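Local coordinates for ABC transporter, substrate binding protein (Agrobacterium tumefaciens, PDB 3C9H) that probably captures a solute in the periplasm and delivers it to an ABC transporter, and binds magnesium, at residues G171-D177 with V210-S216. Numbering follows the deposited sequence.
Sequences GRIATYD and VKVYSTS. With CIT (citric acid), chain D.
Ile173 and Thr175 share backbone hydrogen bonds with Lys211 and Tyr213, pairing parallel strands 173-176 and 211-213 in one lobe of a periplasmic binding protein fold. The pair illustrates how such lobes carry ligand-facing groups at the carboxyl ends of their strands. On one face the methyl CG2 of Thr175 lies 3.9 Å from both Val210 CG2 and Val212 CG1, running alongside the latter; with OG1 anti to the backbone N (chi1 -166°), the hydroxyl instead reaches Tyr232 O on strand 230-235. Helix 338-353 covers this face, Leu352 meeting Val210 and Trp348 meeting Val212. At the strand end Asp177 N bonds to Tyr213 O at 2.7 Å, coming from well above the carbonyl plane. Asp177 CB packs on Val212 CG2, while OD1 accepts from Glu179 N and a water links OD2 to Val212 O. The Tyr176 ring lies along the 214-215 backbone, CE2 at its edge 3.6 Å from Ser214 O. A citrate, probably from crystallisation, occupies the cleft here, and its O6 accepts from Ser216 N (2.9 Å) and Tyr176 OH. Tyr176 OH also accepts a hydrogen bond from Ser216 OG at 2.7 Å.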
ATOM      1  N   GLY A 171     -11.721  -9.088  20.803  1.00 33.88           N
ATOM      2  CA  GLY A 171     -11.980  -7.711  20.425  1.00 32.34           C
ATOM      3  C   GLY A 171     -10.765  -6.806  20.527  1.00 31.00           C
ATOM      4  O   GLY A 171     -10.902  -5.597  20.488  1.00 30.56           O
ATOM      5  N   ARG A 172      -9.573  -7.384  20.660  1.00 29.57           N
ATOM      6  CA  ARG A 172      -8.348  -6.598  20.773  1.00 29.12           C
ATOM      7  C   ARG A 172      -7.326  -7.015  19.710  1.00 27.67           C
ATOM      8  O   ARG A 172      -6.113  -6.861  19.878  1.00 26.46           O
ATOM      9  CB  ARG A 172      -7.789  -6.683  22.196  1.00 29.50           C
ATOM     10  CG  ARG A 172      -8.758  -6.035  23.184  1.00 30.90           C
ATOM     11  CD  ARG A 172      -8.299  -6.060  24.610  1.00 32.41           C
ATOM     12  NE  ARG A 172      -7.080  -5.292  24.797  1.00 34.89           N
ATOM     13  CZ  ARG A 172      -5.981  -5.743  25.401  1.00 36.22           C
ATOM     14  NH1 ARG A 172      -5.923  -6.960  25.934  1.00 38.33           N
ATOM     15  NH2 ARG A 172      -4.928  -4.952  25.490  1.00 36.57           N
ATOM     16  N   ILE A 173      -7.834  -7.514  18.586  1.00 26.16           N
ATOM     17  CA  ILE A 173      -6.996  -7.679  17.391  1.00 25.82           C
ATOM     18  C   ILE A 173      -7.680  -7.005  16.232  1.00 24.37           C
ATOM     19  O   ILE A 173      -8.896  -6.791  16.244  1.00 22.66           O
ATOM     20  CB  ILE A 173      -6.689  -9.154  17.054  1.00 25.42           C
ATOM     21  CG1 ILE A 173      -7.981  -9.900  16.713  1.00 26.36           C
ATOM     22  CG2 ILE A 173      -5.934  -9.819  18.236  1.00 26.08           C
ATOM     23  CD1 ILE A 173      -7.751 -11.237  16.102  1.00 25.81           C
ATOM     24  N   ALA A 174      -6.889  -6.660  15.223  1.00 24.03           N
ATOM     25  CA  ALA A 174      -7.403  -5.874  14.109  1.00 23.30           C
ATOM     26  C   ALA A 174      -6.714  -6.209  12.776  1.00 22.74           C
ATOM     27  O   ALA A 174      -5.575  -6.670  12.743  1.00 21.40           O
ATOM     28  CB  ALA A 174      -7.255  -4.391  14.405  1.00 23.25           C
ATOM     29  N   THR A 175      -7.446  -5.962  11.691  1.00 22.45           N
ATOM     30  CA  THR A 175      -6.945  -6.125  10.337  1.00 22.21           C
ATOM     31  C   THR A 175      -7.707  -5.192   9.379  1.00 22.16           C
ATOM     32  O   THR A 175      -8.619  -4.445   9.786  1.00 21.37           O
ATOM     33  CB  THR A 175      -7.045  -7.595   9.874  1.00 22.80           C
ATOM     34  OG1 THR A 175      -6.260  -7.778   8.692  1.00 23.20           O
ATOM     35  CG2 THR A 175      -8.506  -8.010   9.609  1.00 22.77           C
ATOM     36  N   TYR A 176      -7.285  -5.186   8.115  1.00 21.31           N
ATOM     37  CA  TYR A 176      -7.957  -4.390   7.095  1.00 21.27           C
ATOM     38  C   TYR A 176      -9.358  -4.936   6.841  1.00 21.36           C
ATOM     39  O   TYR A 176      -9.555  -6.138   6.754  1.00 19.89           O
ATOM     40  CB  TYR A 176      -7.209  -4.438   5.766  1.00 21.16           C
ATOM     41  CG  TYR A 176      -6.128  -3.406   5.596  1.00 20.98           C
ATOM     42  CD1 TYR A 176      -4.790  -3.779   5.481  1.00 22.20           C
ATOM     43  CD2 TYR A 176      -6.441  -2.060   5.522  1.00 21.49           C
ATOM     44  CE1 TYR A 176      -3.790  -2.810   5.281  1.00 22.30           C
ATOM     45  CE2 TYR A 176      -5.455  -1.110   5.318  1.00 20.36           C
ATOM     46  CZ  TYR A 176      -4.149  -1.490   5.190  1.00 20.49           C
ATOM     47  OH  TYR A 176      -3.198  -0.525   4.982  1.00 20.57           O
ATOM     48  N   ASP A 177     -10.298  -4.021   6.736  1.00 21.81           N
ATOM     49  CA  ASP A 177     -11.582  -4.289   6.144  1.00 22.65           C
ATOM     50  C   ASP A 177     -11.384  -4.333   4.636  1.00 22.67           C
ATOM     51  O   ASP A 177     -11.248  -3.298   3.986  1.00 21.93           O
ATOM     52  CB  ASP A 177     -12.541  -3.175   6.509  1.00 22.75           C
ATOM     53  CG  ASP A 177     -13.944  -3.414   5.987  1.00 23.44           C
ATOM     54  OD1 ASP A 177     -14.157  -4.298   5.125  1.00 28.21           O
ATOM     55  OD2 ASP A 177     -14.840  -2.711   6.471  1.00 28.24           O
ATOM     56  N   VAL A 210     -12.325  -9.963  15.831  1.00 27.58           N
ATOM     57  CA  VAL A 210     -11.461  -9.014  15.101  1.00 27.25           C
ATOM     58  C   VAL A 210     -12.225  -7.766  14.675  1.00 26.64           C
ATOM     59  O   VAL A 210     -13.357  -7.858  14.216  1.00 25.95           O
ATOM     60  CB  VAL A 210     -10.786  -9.672  13.858  1.00 27.53           C
ATOM     61  CG1 VAL A 210     -11.840 -10.108  12.805  1.00 28.60           C
ATOM     62  CG2 VAL A 210      -9.754  -8.747  13.243  1.00 26.67           C
ATOM     63  N   LYS A 211     -11.597  -6.606  14.864  1.00 26.04           N
ATOM     64  CA  LYS A 211     -12.111  -5.331  14.404  1.00 26.15           C
ATOM     65  C   LYS A 211     -11.424  -4.964  13.104  1.00 25.40           C
ATOM     66  O   LYS A 211     -10.210  -5.127  12.974  1.00 24.83           O
ATOM     67  CB  LYS A 211     -11.840  -4.258  15.437  1.00 27.13           C
ATOM     68  CG  LYS A 211     -12.419  -4.638  16.826  1.00 28.21           C
ATOM     69  CD  LYS A 211     -12.839  -3.417  17.592  1.00 29.85           C
ATOM     70  CE  LYS A 211     -13.664  -3.814  18.825  1.00 33.54           C
ATOM     71  NZ  LYS A 211     -14.589  -4.952  18.491  1.00 35.94           N
ATOM     72  N   VAL A 212     -12.189  -4.455  12.149  1.00 24.36           N
ATOM     73  CA  VAL A 212     -11.648  -4.191  10.805  1.00 23.71           C
ATOM     74  C   VAL A 212     -11.704  -2.705  10.469  1.00 23.57           C
ATOM     75  O   VAL A 212     -12.686  -2.001  10.784  1.00 23.63           O
ATOM     76  CB  VAL A 212     -12.333  -5.055   9.735  1.00 23.22           C
ATOM     77  CG1 VAL A 212     -12.109  -6.554   9.998  1.00 23.39           C
ATOM     78  CG2 VAL A 212     -13.784  -4.749   9.656  1.00 24.53           C
ATOM     79  N   TYR A 213     -10.642  -2.207   9.843  1.00 23.30           N
ATOM     80  CA  TYR A 213     -10.506  -0.793   9.554  1.00 23.41           C
ATOM     81  C   TYR A 213     -10.060  -0.611   8.095  1.00 23.13           C
ATOM     82  O   TYR A 213      -9.472  -1.522   7.490  1.00 22.74           O
ATOM     83  CB  TYR A 213      -9.454  -0.138  10.478  1.00 24.46           C
ATOM     84  CG  TYR A 213      -9.879  -0.116  11.925  1.00 25.97           C
ATOM     85  CD1 TYR A 213     -10.509   1.018  12.463  1.00 26.61           C
ATOM     86  CD2 TYR A 213      -9.728  -1.227  12.731  1.00 25.02           C
ATOM     87  CE1 TYR A 213     -10.934   1.043  13.778  1.00 27.40           C
ATOM     88  CE2 TYR A 213     -10.179  -1.218  14.063  1.00 26.26           C
ATOM     89  CZ  TYR A 213     -10.782  -0.084  14.565  1.00 26.08           C
ATOM     90  OH  TYR A 213     -11.222  -0.037  15.868  1.00 29.02           O
ATOM     91  N   SER A 214     -10.285   0.587   7.584  1.00 21.82           N
ATOM     92  CA  SER A 214      -9.928   0.932   6.226  1.00 22.41           C
ATOM     93  C   SER A 214      -8.464   1.372   6.093  1.00 22.00           C
ATOM     94  O   SER A 214      -7.955   1.437   4.990  1.00 20.54           O
ATOM     95  CB  SER A 214     -10.873   2.016   5.702  1.00 22.91           C
ATOM     96  OG  SER A 214     -10.654   3.279   6.354  1.00 25.98           O
ATOM     97  N   THR A 215      -7.779   1.678   7.211  1.00 21.71           N
ATOM     98  CA  THR A 215      -6.422   2.193   7.131  1.00 21.44           C
ATOM     99  C   THR A 215      -5.460   1.511   8.122  1.00 21.60           C
ATOM    100  O   THR A 215      -5.854   1.099   9.205  1.00 22.09           O
ATOM    101  CB  THR A 215      -6.437   3.711   7.340  1.00 20.93           C
ATOM    102  OG1 THR A 215      -6.786   4.005   8.703  1.00 20.74           O
ATOM    103  CG2 THR A 215      -7.455   4.408   6.331  1.00 21.05           C
ATOM    104  N   SER A 216      -4.190   1.400   7.733  1.00 22.15           N
ATOM    105  CA  SER A 216      -3.158   0.915   8.635  1.00 20.96           C
ATOM    106  C   SER A 216      -3.009   1.874   9.782  1.00 21.31           C
ATOM    107  O   SER A 216      -2.845   1.439  10.925  1.00 20.48           O
ATOM    108  CB  SER A 216      -1.805   0.745   7.933  1.00 20.53           C
ATOM    109  OG  SER A 216      -1.712  -0.496   7.263  1.00 20.33           O
TER
HETATM  110  C1  CIT D 402      -2.188   3.046   1.758  1.00 17.93           C
HETATM  111  O1  CIT D 402      -1.536   3.040   0.676  1.00 17.54           O
HETATM  112  O2  CIT D 402      -1.823   3.767   2.710  1.00 17.63           O
HETATM  113  C2  CIT D 402      -3.387   2.153   1.936  1.00 17.50           C
HETATM  114  C3  CIT D 402      -4.522   2.791   2.759  1.00 17.42           C
HETATM  115  O7  CIT D 402      -4.812   4.129   2.252  1.00 19.10           O
HETATM  116  C4  CIT D 402      -5.798   1.961   2.660  1.00 18.12           C
HETATM  117  C5  CIT D 402      -6.367   1.919   1.278  1.00 17.92           C
HETATM  118  O3  CIT D 402      -6.754   0.823   0.758  1.00 16.88           O
HETATM  119  O4  CIT D 402      -6.492   3.013   0.706  1.00 16.89           O
HETATM  120  C6  CIT D 402      -4.160   2.911   4.248  1.00 19.20           C
HETATM  121  O5  CIT D 402      -4.128   4.021   4.845  1.00 17.96           O
HETATM  122  O6  CIT D 402      -3.869   1.906   4.909  1.00 19.63           O
HETATM  123  O   HOH W   1     -14.418  -0.861   8.356  1.00 43.42           O